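Local coordinates for protein purine nucleosidase, (IunH-1) (Sulfolobus solfataricus, PDB 3T8J) that is a nucleosidase-family protein of mixed alpha/beta fold that binds a sodium ion, at residues Asn46-Glu52 with Val89-Lys95; Val29-Glu35 with Ile58-Ala64; Lys256-Val260 with Thr272-Phe277. All blocks are in the same frame, centred on the assembly; numbering follows the deposited sequence.

Contact 1: Asn46-Glu52 with Val89-Lys95; sequences NALWALE and VEPKRLK
Glu-52 reaches off the helical segment 46-52 with its chain extended beyond CG (chi2 -174°), and its carboxylate meets three consecutive backbone N-H groups of the loop 89-95. OE1 takes the N-H of Lys-92 on its syn lone pair at 2.8 Å from that N. OE2 is gripped twice: Leu-94 N comes nearly along the C-O axis, 2.8 Å away, while Arg-93 N approaches on the syn side, 16° out of the carboxylate plane. Three bonds to a buried carboxylate fix its rotation and probably favour the charged form. The Arg-93 guanidinium lies with one face toward Glu-52 CD, so its long salt bridge rests on charge alone; NH2 instead gives a proton to a water that bonds to Glu-52 O. One turn back, Trp-49 presents a ring face to Val-89, whose CB sits 3.7 Å from the centroid of the five-membered ring, a CH-pi contact, while CG2 touches Trp-49 CB. Leu-48 packs on the loop beside them, its CB 3.8 Å from Pro-91 CG and its CD2 beside Leu-94 CB. The arrangement is a loop laid over the outer side of helix 40-53, whose inner side packs on the sheet of an alpha/beta fold.

Contact 2: Val29-Glu35 with Ile58-Ala64; sequences VAVTIVE and IPVYPGA
Ile-33 slants across its neighbour Val-60 on the face of the sheet that the two share with Val-31. From its CB, 4.1 Å from Tyr-61 O, the chain turns so that CG1 lies beside the backbone N (chi1 -49°), and this brings CG1 to 3.7 Å from Val-60 CG1. A second bend (chi2 -65°) keeps the tip by the same methyl, with CD1 4.0 Å from Val-60 CG1; Ala-47 and Val-44 of helix 40-53 also touch this side chain. Tyr-61 and Thr-32 face the other way, toward helix 101-111. There the edge of the Tyr-61 ring receives Ala-30 CB in its plane, 3.8 Å from CE2.

Between the faces run the parallel strands 29-33 and 60-62 of a beta-alpha-beta unit. Val-31 bonds twice to the 58-64 segment, its N to Pro-59 O and its O to Tyr-61 N; Ile-33 N then bonds to Tyr-61 O at 3.0 Å, the donor tilted 30° from the carbonyl plane. Toward the strand ends the bonds weaken: Gly-63 N to Ile-33 O and Glu-35 N to Ala-64 O are weak, and Asn-126 supplies a further donor to Ile-33 O.

The chemistry implies a division of labour: backbone bonds set the parallel register, the side chains meet through aliphatic packing, and the polar groups Thr-32 OG1 and Glu-35 OE2 are satisfied outside the two segments, by Asp-7 and Thr-125.

Contact 3: Lys256-Val260 with Thr272-Phe277; sequences KRFVV and TLVDRF
Lys-256 meets the opposite segment through its backbone: its O lies at the edge of the Phe-277 ring, 3.5 Å from CE2. Arg-257 follows with a side chain extended from CG to NE, which carries it past Val-274 and over Arg-276. Its CB is 3.7 Å from Val-274 CG1, and one face of its guanidinium rests on Arg-276 CG, offset toward the rim. The two guanidinium planes stand 85° apart, and Arg-276 sends its own toward Asp-278 of the same chain and the carbonyl of Pro-159 of a second subunit. A water joins Arg-257 NE to Arg-276 O.

Phe-258 pairs with Asp-275, its O receiving Asp-275 N at 2.8 Å in the carbonyl plane, whereas the return bond from Phe-258 N to Asp-275 O is weak. The pairing belongs to a beta hairpin of strands 251-261 and 272-275, the latter outermost at this end of the chain's mixed sheet. At the strand's exit Asp-275 OD1 accepts from Phe-277 N, forming an Asx turn, while OD2 is held by Ser-282 and Trp-283. After it the Phe-277 ring lies with CE1 4.1 Å from Phe-258 CB.

Val-259, a non-hydrogen-bonded partner of Val-274, runs side by side with Thr-272, its CG1 4.0 Å from Thr-272 CB. Val-260 N bonds to Leu-273 O and Leu-273 N to Val-260 O, both at 2.8 Å; Ile-267 and Thr-268 of the second subunit pack on this pair.

How the contacts relate
Contacts 1 and 2 interlock along the chain, since their segments alternate, and they share one beta-alpha-beta unit: contact 2 pairs strands 27-33 and 60-62, and contact 1 uses the helix 40-53 that connects them. Their centres are about 13 Å apart and they touch, as where Leu-51 CD1 lies 3.5 Å from Val-60 CG2. Contact 3 comes later in sequence, on the opposite side of the chain's centre, about 30 Å from contact 2 and about 40 Å from contact 1, centre to centre. Contacts 2 and 3 nevertheless belong to the same mixed sheet, at its two ends: one end is layered under helix and loop, and the other meets a second subunit.

Contact 1: Asn46-Glu52 with Val89-Lys95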
loop_
_atom_site.group_PDB
_atom_site.type_symbol
_atom_site.label_atom_id
_atom_site.label_comp_id
_atom_site.label_asym_id
_atom_site.label_seq_id
_atom_site.Cartn_x
_atom_site.Cartn_y
_atom_site.Cartn_z
ATOM N N ASN A 46 -0.023 26.006 -27.796
ATOM C CA ASN A 46 -0.771 25.193 -28.759
ATOM C C ASN A 46 -2.243 25.600 -28.793
ATOM O O ASN A 46 -2.838 25.719 -29.868
ATOM C CB ASN A 46 -0.697 23.695 -28.420
ATOM C CG ASN A 46 0.627 23.038 -28.794
ATOM O OD1 ASN A 46 1.489 23.611 -29.482
ATOM N ND2 ASN A 46 0.774 21.781 -28.370
ATOM N N ALA A 47 -2.817 25.819 -27.622
ATOM C CA ALA A 47 -4.228 26.182 -27.569
ATOM C C ALA A 47 -4.511 27.570 -28.171
ATOM O O ALA A 47 -5.464 27.760 -28.920
ATOM C CB ALA A 47 -4.738 26.095 -26.105
ATOM N N LEU A 48 -3.670 28.542 -27.836
ATOM C CA LEU A 48 -3.770 29.892 -28.370
ATOM C C LEU A 48 -3.622 29.911 -29.890
ATOM O O LEU A 48 -4.409 30.517 -30.597
ATOM C CB LEU A 48 -2.717 30.792 -27.724
ATOM C CG LEU A 48 -2.914 31.089 -26.225
ATOM C CD1 LEU A 48 -1.580 31.529 -25.618
ATOM C CD2 LEU A 48 -4.005 32.129 -25.979
ATOM N N TRP A 49 -2.605 29.205 -30.385
ATOM C CA TRP A 49 -2.407 29.052 -31.809
ATOM C C TRP A 49 -3.611 28.385 -32.481
ATOM O O TRP A 49 -4.048 28.845 -33.522
ATOM C CB TRP A 49 -1.134 28.259 -32.092
ATOM C CG TRP A 49 -0.876 28.021 -33.550
ATOM C CD1 TRP A 49 -0.202 28.842 -34.407
ATOM C CD2 TRP A 49 -1.299 26.898 -34.321
ATOM N NE1 TRP A 49 -0.168 28.295 -35.668
ATOM C CE2 TRP A 49 -0.826 27.099 -35.647
ATOM C CE3 TRP A 49 -2.006 25.735 -34.023
ATOM C CZ2 TRP A 49 -1.076 26.203 -36.663
ATOM C CZ3 TRP A 49 -2.254 24.829 -35.050
ATOM C CH2 TRP A 49 -1.783 25.074 -36.349
ATOM N N ALA A 50 -4.149 27.322 -31.892
ATOM C CA ALA A 50 -5.308 26.632 -32.458
ATOM C C ALA A 50 -6.513 27.567 -32.628
ATOM O O ALA A 50 -7.174 27.558 -33.671
ATOM C CB ALA A 50 -5.684 25.428 -31.587
ATOM N N LEU A 51 -6.787 28.385 -31.617
ATOM C CA LEU A 51 -7.891 29.346 -31.683
ATOM C C LEU A 51 -7.695 30.360 -32.805
ATOM O O LEU A 51 -8.657 30.757 -33.469
ATOM C CB LEU A 51 -8.095 30.040 -30.322
ATOM C CG LEU A 51 -8.649 29.148 -29.222
ATOM C CD1 LEU A 51 -8.415 29.829 -27.876
ATOM C CD2 LEU A 51 -10.140 28.858 -29.424
ATOM N N GLU A 52 -6.455 30.808 -33.008
ATOM C CA GLU A 52 -6.143 31.735 -34.113
ATOM C C GLU A 52 -6.491 31.192 -35.501
ATOM O O GLU A 52 -6.912 31.966 -36.382
ATOM C CB GLU A 52 -4.667 32.184 -34.074
ATOM C CG GLU A 52 -4.347 33.092 -32.898
ATOM C CD GLU A 52 -2.921 33.675 -32.906
ATOM O OE1 GLU A 52 -2.052 33.233 -33.704
ATOM O OE2 GLU A 52 -2.698 34.605 -32.092
ATOM N N VAL A 89 4.562 25.406 -32.345
ATOM C CA VAL A 89 3.876 26.592 -32.827
ATOM C C VAL A 89 3.861 27.714 -31.798
ATOM O O VAL A 89 4.123 27.489 -30.620
ATOM C CB VAL A 89 2.379 26.300 -33.220
ATOM C CG1 VAL A 89 2.279 25.238 -34.315
ATOM C CG2 VAL A 89 1.533 25.893 -31.981
ATOM N N GLU A 90 3.541 28.911 -32.265
ATOM C CA GLU A 90 3.499 30.102 -31.424
ATOM C C GLU A 90 2.361 30.978 -31.958
ATOM O O GLU A 90 2.336 31.295 -33.152
ATOM C CB GLU A 90 4.861 30.849 -31.478
ATOM C CG GLU A 90 5.009 32.090 -30.564
ATOM C CD GLU A 90 4.968 31.797 -29.062
ATOM O OE1 GLU A 90 4.947 30.614 -28.657
ATOM O OE2 GLU A 90 4.957 32.787 -28.282
ATOM N N PRO A 91 1.427 31.383 -31.090
ATOM C CA PRO A 91 0.429 32.358 -31.545
ATOM C C PRO A 91 1.055 33.682 -31.941
ATOM O O PRO A 91 2.098 34.097 -31.388
ATOM C CB PRO A 91 -0.459 32.555 -30.312
ATOM C CG PRO A 91 0.459 32.258 -29.160
ATOM C CD PRO A 91 1.334 31.126 -29.645
ATOM N N LYS A 92 0.419 34.343 -32.906
ATOM C CA LYS A 92 0.865 35.649 -33.355
ATOM C C LYS A 92 0.353 36.799 -32.519
ATOM O O LYS A 92 1.006 37.838 -32.432
ATOM C CB LYS A 92 0.462 35.852 -34.814
ATOM C CG LYS A 92 1.187 34.930 -35.781
ATOM C CD LYS A 92 0.813 35.271 -37.217
ATOM C CE LYS A 92 1.386 34.269 -38.205
ATOM N NZ LYS A 92 2.870 34.180 -38.074
ATOM N N ARG A 93 -0.856 36.654 -31.964
ATOM C CA ARG A 93 -1.533 37.746 -31.294
ATOM C C ARG A 93 -2.109 37.379 -29.916
ATOM O O ARG A 93 -2.007 38.174 -28.982
ATOM C CB ARG A 93 -2.682 38.247 -32.176
ATOM C CG ARG A 93 -2.266 38.799 -33.510
ATOM C CD ARG A 93 -3.488 38.974 -34.422
ATOM N NE ARG A 93 -4.062 37.663 -34.741
ATOM C CZ ARG A 93 -3.590 36.828 -35.669
ATOM N NH1 ARG A 93 -2.526 37.157 -36.410
ATOM N NH2 ARG A 93 -4.184 35.650 -35.851
ATOM N N LEU A 94 -2.737 36.215 -29.786
ATOM C CA LEU A 94 -3.434 35.896 -28.547
ATOM C C LEU A 94 -2.468 35.621 -27.408
ATOM O O LEU A 94 -1.388 35.063 -27.633
ATOM C CB LEU A 94 -4.358 34.682 -28.735
ATOM C CG LEU A 94 -5.505 34.850 -29.746
ATOM C CD1 LEU A 94 -6.307 33.537 -29.806
ATOM C CD2 LEU A 94 -6.432 36.025 -29.399
ATOM N N LYS A 95 -2.883 36.007 -26.198
ATOM C CA LYS A 95 -2.118 35.786 -24.969
ATOM C C LYS A 95 -2.980 35.046 -23.948
ATOM O O LYS A 95 -4.202 35.242 -23.894
ATOM C CB LYS A 95 -1.661 37.124 -24.372
ATOM C CG LYS A 95 -0.689 37.940 -25.275
ATOM C CD LYS A 95 -0.431 39.316 -24.680
ATOM C CE LYS A 95 0.496 40.166 -25.563
ATOM N NZ LYS A 95 0.366 41.633 -25.264
HETATM O O HOH W 1 3.267 22.882 -31.621
HETATM O O HOH W 2 -6.868 34.916 -35.393
#

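Contact 2: Val29-Glu35 with Ile58-Ala64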
loop_
_atom_site.group_PDB
_atom_site.type_symbol
_atom_site.label_atom_id
_atom_site.label_comp_id
_atom_site.label_asym_id
_atom_site.label_seq_id
_atom_site.Cartn_x
_atom_site.Cartn_y
_atom_site.Cartn_z
ATOM N N VAL A 29 -16.887 28.241 -23.911
ATOM C CA VAL A 29 -16.709 29.463 -23.126
ATOM C C VAL A 29 -15.273 29.693 -22.590
ATOM O O VAL A 29 -14.913 30.825 -22.232
ATOM C CB VAL A 29 -17.707 29.531 -21.957
ATOM C CG1 VAL A 29 -19.161 29.415 -22.488
ATOM C CG2 VAL A 29 -17.432 28.452 -20.905
ATOM N N ALA A 30 -14.470 28.635 -22.543
ATOM C CA ALA A 30 -13.074 28.734 -22.102
ATOM C C ALA A 30 -12.349 27.469 -22.459
ATOM O O ALA A 30 -12.931 26.392 -22.555
ATOM C CB ALA A 30 -12.974 28.955 -20.589
ATOM N N VAL A 31 -11.038 27.599 -22.655
ATOM C CA VAL A 31 -10.109 26.493 -22.714
ATOM C C VAL A 31 -9.209 26.578 -21.477
ATOM O O VAL A 31 -8.714 27.639 -21.150
ATOM C CB VAL A 31 -9.230 26.564 -23.973
ATOM C CG1 VAL A 31 -8.225 25.373 -23.991
ATOM C CG2 VAL A 31 -10.045 26.607 -25.243
ATOM N N THR A 32 -9.092 25.478 -20.740
ATOM C CA THR A 32 -8.268 25.404 -19.520
ATOM C C THR A 32 -7.105 24.443 -19.819
ATOM O O THR A 32 -7.292 23.484 -20.585
ATOM C CB THR A 32 -9.112 24.971 -18.282
ATOM O OG1 THR A 32 -9.815 23.757 -18.557
ATOM C CG2 THR A 32 -10.105 26.112 -17.894
ATOM N N ILE A 33 -5.906 24.746 -19.306
ATOM C CA ILE A 33 -4.702 23.950 -19.606
ATOM C C ILE A 33 -4.199 23.243 -18.367
ATOM O O ILE A 33 -4.103 23.856 -17.300
ATOM C CB ILE A 33 -3.565 24.845 -20.171
ATOM C CG1 ILE A 33 -4.073 25.745 -21.309
ATOM C CG2 ILE A 33 -2.376 23.971 -20.672
ATOM C CD1 ILE A 33 -4.529 24.979 -22.552
ATOM N N VAL A 34 -3.825 21.975 -18.536
ATOM C CA VAL A 34 -3.362 21.124 -17.437
ATOM C C VAL A 34 -2.093 20.363 -17.860
ATOM O O VAL A 34 -1.918 20.083 -19.053
ATOM C CB VAL A 34 -4.493 20.161 -16.980
ATOM C CG1 VAL A 34 -4.801 19.109 -18.056
ATOM C CG2 VAL A 34 -4.162 19.483 -15.615
ATOM N N GLU A 35 -1.275 19.982 -16.895
ATOM C CA GLU A 35 -0.104 19.125 -17.173
ATOM C C GLU A 35 -0.529 17.820 -17.840
ATOM O O GLU A 35 -1.646 17.294 -17.571
ATOM C CB GLU A 35 0.689 18.834 -15.868
ATOM C CG GLU A 35 0.166 17.690 -15.004
ATOM C CD GLU A 35 -1.061 18.014 -14.157
ATOM O OE1 GLU A 35 -1.359 19.209 -13.954
ATOM O OE2 GLU A 35 -1.692 17.034 -13.656
ATOM N N ILE A 58 -11.525 33.082 -27.673
ATOM C CA ILE A 58 -11.962 32.373 -26.456
ATOM C C ILE A 58 -10.828 32.420 -25.429
ATOM O O ILE A 58 -9.674 32.216 -25.782
ATOM C CB ILE A 58 -12.360 30.931 -26.802
ATOM C CG1 ILE A 58 -13.611 30.927 -27.686
ATOM C CG2 ILE A 58 -12.573 30.082 -25.504
ATOM C CD1 ILE A 58 -13.845 29.637 -28.435
ATOM N N PRO A 59 -11.124 32.722 -24.160
ATOM C CA PRO A 59 -10.021 32.811 -23.215
ATOM C C PRO A 59 -9.386 31.461 -22.890
ATOM O O PRO A 59 -10.092 30.443 -22.763
ATOM C CB PRO A 59 -10.657 33.401 -21.967
ATOM C CG PRO A 59 -12.117 32.998 -22.070
ATOM C CD PRO A 59 -12.427 33.043 -23.526
ATOM N N VAL A 60 -8.059 31.470 -22.782
ATOM C CA VAL A 60 -7.248 30.331 -22.383
ATOM C C VAL A 60 -6.670 30.590 -20.991
ATOM O O VAL A 60 -5.952 31.572 -20.766
ATOM C CB VAL A 60 -6.095 30.060 -23.398
ATOM C CG1 VAL A 60 -5.221 28.917 -22.933
ATOM C CG2 VAL A 60 -6.713 29.797 -24.797
ATOM N N TYR A 61 -7.053 29.740 -20.034
ATOM C CA TYR A 61 -6.621 29.859 -18.655
ATOM C C TYR A 61 -5.612 28.769 -18.295
ATOM O O TYR A 61 -5.970 27.578 -18.188
ATOM C CB TYR A 61 -7.842 29.747 -17.711
ATOM C CG TYR A 61 -8.869 30.836 -17.867
ATOM C CD1 TYR A 61 -8.721 32.050 -17.221
ATOM C CD2 TYR A 61 -10.030 30.648 -18.645
ATOM C CE1 TYR A 61 -9.619 33.042 -17.374
ATOM C CE2 TYR A 61 -10.962 31.653 -18.782
ATOM C CZ TYR A 61 -10.761 32.856 -18.147
ATOM O OH TYR A 61 -11.674 33.895 -18.280
ATOM N N PRO A 62 -4.344 29.159 -18.077
ATOM C CA PRO A 62 -3.388 28.179 -17.606
ATOM C C PRO A 62 -3.752 27.689 -16.207
ATOM O O PRO A 62 -4.052 28.488 -15.322
ATOM C CB PRO A 62 -2.058 28.962 -17.607
ATOM C CG PRO A 62 -2.283 30.078 -18.618
ATOM C CD PRO A 62 -3.708 30.475 -18.282
ATOM N N GLY A 63 -3.676 26.382 -16.012
ATOM C CA GLY A 63 -3.984 25.780 -14.712
ATOM C C GLY A 63 -2.784 25.098 -14.086
ATOM O O GLY A 63 -1.637 25.586 -14.162
ATOM N N ALA A 64 -3.024 23.959 -13.454
ATOM C CA ALA A 64 -1.959 23.192 -12.818
ATOM C C ALA A 64 -0.862 22.786 -13.801
ATOM O O ALA A 64 -1.176 22.285 -14.873
ATOM C CB ALA A 64 -2.535 21.941 -12.147
#

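Contact 3: Lys256-Val260 with Thr272-Phe277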
loop_
_atom_site.group_PDB
_atom_site.type_symbol
_atom_site.label_atom_id
_atom_site.label_comp_id
_atom_site.label_asym_id
_atom_site.label_seq_id
_atom_site.Cartn_x
_atom_site.Cartn_y
_atom_site.Cartn_z
ATOM N N LYS A 256 -24.036 1.832 -16.154
ATOM C CA LYS A 256 -23.733 2.602 -14.962
ATOM C C LYS A 256 -23.097 1.671 -13.934
ATOM O O LYS A 256 -23.702 0.675 -13.518
ATOM C CB LYS A 256 -25.004 3.236 -14.396
ATOM C CG LYS A 256 -25.543 4.356 -15.273
ATOM C CD LYS A 256 -26.697 5.113 -14.600
ATOM C CE LYS A 256 -27.125 6.315 -15.427
ATOM N NZ LYS A 256 -28.289 7.045 -14.805
ATOM N N ARG A 257 -21.879 2.006 -13.515
ATOM C CA ARG A 257 -21.097 1.139 -12.640
ATOM C C ARG A 257 -20.393 1.931 -11.551
ATOM O O ARG A 257 -20.428 3.166 -11.575
ATOM C CB ARG A 257 -20.133 0.313 -13.507
ATOM C CG ARG A 257 -20.907 -0.877 -14.114
ATOM C CD ARG A 257 -20.175 -1.693 -15.119
ATOM N NE ARG A 257 -21.013 -2.766 -15.628
ATOM C CZ ARG A 257 -20.661 -3.619 -16.598
ATOM N NH1 ARG A 257 -19.474 -3.533 -17.191
ATOM N NH2 ARG A 257 -21.502 -4.579 -16.962
ATOM N N PHE A 258 -19.773 1.233 -10.595
ATOM C CA PHE A 258 -19.034 1.859 -9.515
ATOM C C PHE A 258 -17.527 1.756 -9.819
ATOM O O PHE A 258 -16.984 0.637 -9.912
ATOM C CB PHE A 258 -19.358 1.220 -8.151
ATOM C CG PHE A 258 -18.539 1.772 -7.012
ATOM C CD1 PHE A 258 -18.669 3.089 -6.623
ATOM C CD2 PHE A 258 -17.665 0.954 -6.308
ATOM C CE1 PHE A 258 -17.920 3.598 -5.579
ATOM C CE2 PHE A 258 -16.920 1.454 -5.266
ATOM C CZ PHE A 258 -17.037 2.773 -4.907
ATOM N N VAL A 259 -16.898 2.915 -10.005
ATOM C CA VAL A 259 -15.465 3.007 -10.399
ATOM C C VAL A 259 -14.642 3.480 -9.202
ATOM O O VAL A 259 -14.952 4.520 -8.603
ATOM C CB VAL A 259 -15.273 3.997 -11.535
ATOM C CG1 VAL A 259 -13.764 4.060 -11.920
ATOM C CG2 VAL A 259 -16.128 3.627 -12.765
ATOM N N VAL A 260 -13.587 2.713 -8.865
ATOM C CA VAL A 260 -12.631 3.083 -7.836
ATOM C C VAL A 260 -11.318 3.454 -8.542
ATOM O O VAL A 260 -10.940 2.736 -9.463
ATOM C CB VAL A 260 -12.360 1.953 -6.876
ATOM C CG1 VAL A 260 -11.283 2.339 -5.860
ATOM C CG2 VAL A 260 -13.669 1.609 -6.100
ATOM N N THR A 272 -8.401 2.185 -13.096
ATOM C CA THR A 272 -9.863 2.347 -12.871
ATOM C C THR A 272 -10.454 0.949 -12.648
ATOM O O THR A 272 -10.548 0.132 -13.581
ATOM C CB THR A 272 -10.531 3.028 -14.072
ATOM O OG1 THR A 272 -10.199 2.310 -15.270
ATOM C CG2 THR A 272 -10.086 4.492 -14.217
ATOM N N LEU A 273 -10.837 0.679 -11.395
ATOM C CA LEU A 273 -11.329 -0.640 -10.951
ATOM C C LEU A 273 -12.860 -0.578 -10.924
ATOM O O LEU A 273 -13.408 0.204 -10.170
ATOM C CB LEU A 273 -10.767 -0.940 -9.568
ATOM C CG LEU A 273 -9.222 -0.789 -9.513
ATOM C CD1 LEU A 273 -8.738 -0.623 -8.086
ATOM C CD2 LEU A 273 -8.482 -1.894 -10.296
ATOM N N VAL A 274 -13.485 -1.417 -11.746
ATOM C CA VAL A 274 -14.929 -1.276 -12.018
ATOM C C VAL A 274 -15.746 -2.436 -11.424
ATOM O O VAL A 274 -15.547 -3.603 -11.784
ATOM C CB VAL A 274 -15.184 -1.173 -13.511
ATOM C CG1 VAL A 274 -16.678 -1.017 -13.790
ATOM C CG2 VAL A 274 -14.414 0.030 -14.126
ATOM N N ASP A 275 -16.646 -2.105 -10.490
ATOM C CA ASP A 275 -17.605 -3.050 -9.926
ATOM C C ASP A 275 -18.818 -3.077 -10.849
ATOM O O ASP A 275 -19.481 -2.043 -11.043
ATOM C CB ASP A 275 -17.951 -2.622 -8.497
ATOM C CG ASP A 275 -18.761 -3.670 -7.723
ATOM O OD1 ASP A 275 -19.267 -4.624 -8.338
ATOM O OD2 ASP A 275 -18.776 -3.564 -6.468
ATOM N N ARG A 276 -19.107 -4.258 -11.396
ATOM C CA ARG A 276 -20.220 -4.499 -12.313
ATOM C C ARG A 276 -21.432 -5.092 -11.572
ATOM O O ARG A 276 -22.461 -5.418 -12.206
ATOM C CB ARG A 276 -19.787 -5.466 -13.431
ATOM C CG ARG A 276 -18.424 -5.172 -14.092
ATOM C CD ARG A 276 -17.997 -6.322 -15.020
ATOM N NE ARG A 276 -17.811 -7.550 -14.256
ATOM C CZ ARG A 276 -16.736 -7.847 -13.529
ATOM N NH1 ARG A 276 -15.684 -7.041 -13.511
ATOM N NH2 ARG A 276 -16.747 -8.978 -12.816
ATOM N N PHE A 277 -21.303 -5.277 -10.248
ATOM C CA PHE A 277 -22.353 -5.856 -9.383
ATOM C C PHE A 277 -22.654 -7.330 -9.714
ATOM O O PHE A 277 -23.752 -7.824 -9.428
ATOM C CB PHE A 277 -23.642 -4.990 -9.437
ATOM C CG PHE A 277 -23.377 -3.489 -9.505
ATOM C CD1 PHE A 277 -22.661 -2.844 -8.503
ATOM C CD2 PHE A 277 -23.824 -2.731 -10.574
ATOM C CE1 PHE A 277 -22.428 -1.482 -8.535
ATOM C CE2 PHE A 277 -23.581 -1.353 -10.617
ATOM C CZ PHE A 277 -22.883 -0.732 -9.594
HETATM O O HOH W 3 -23.290 -3.862 -14.232
#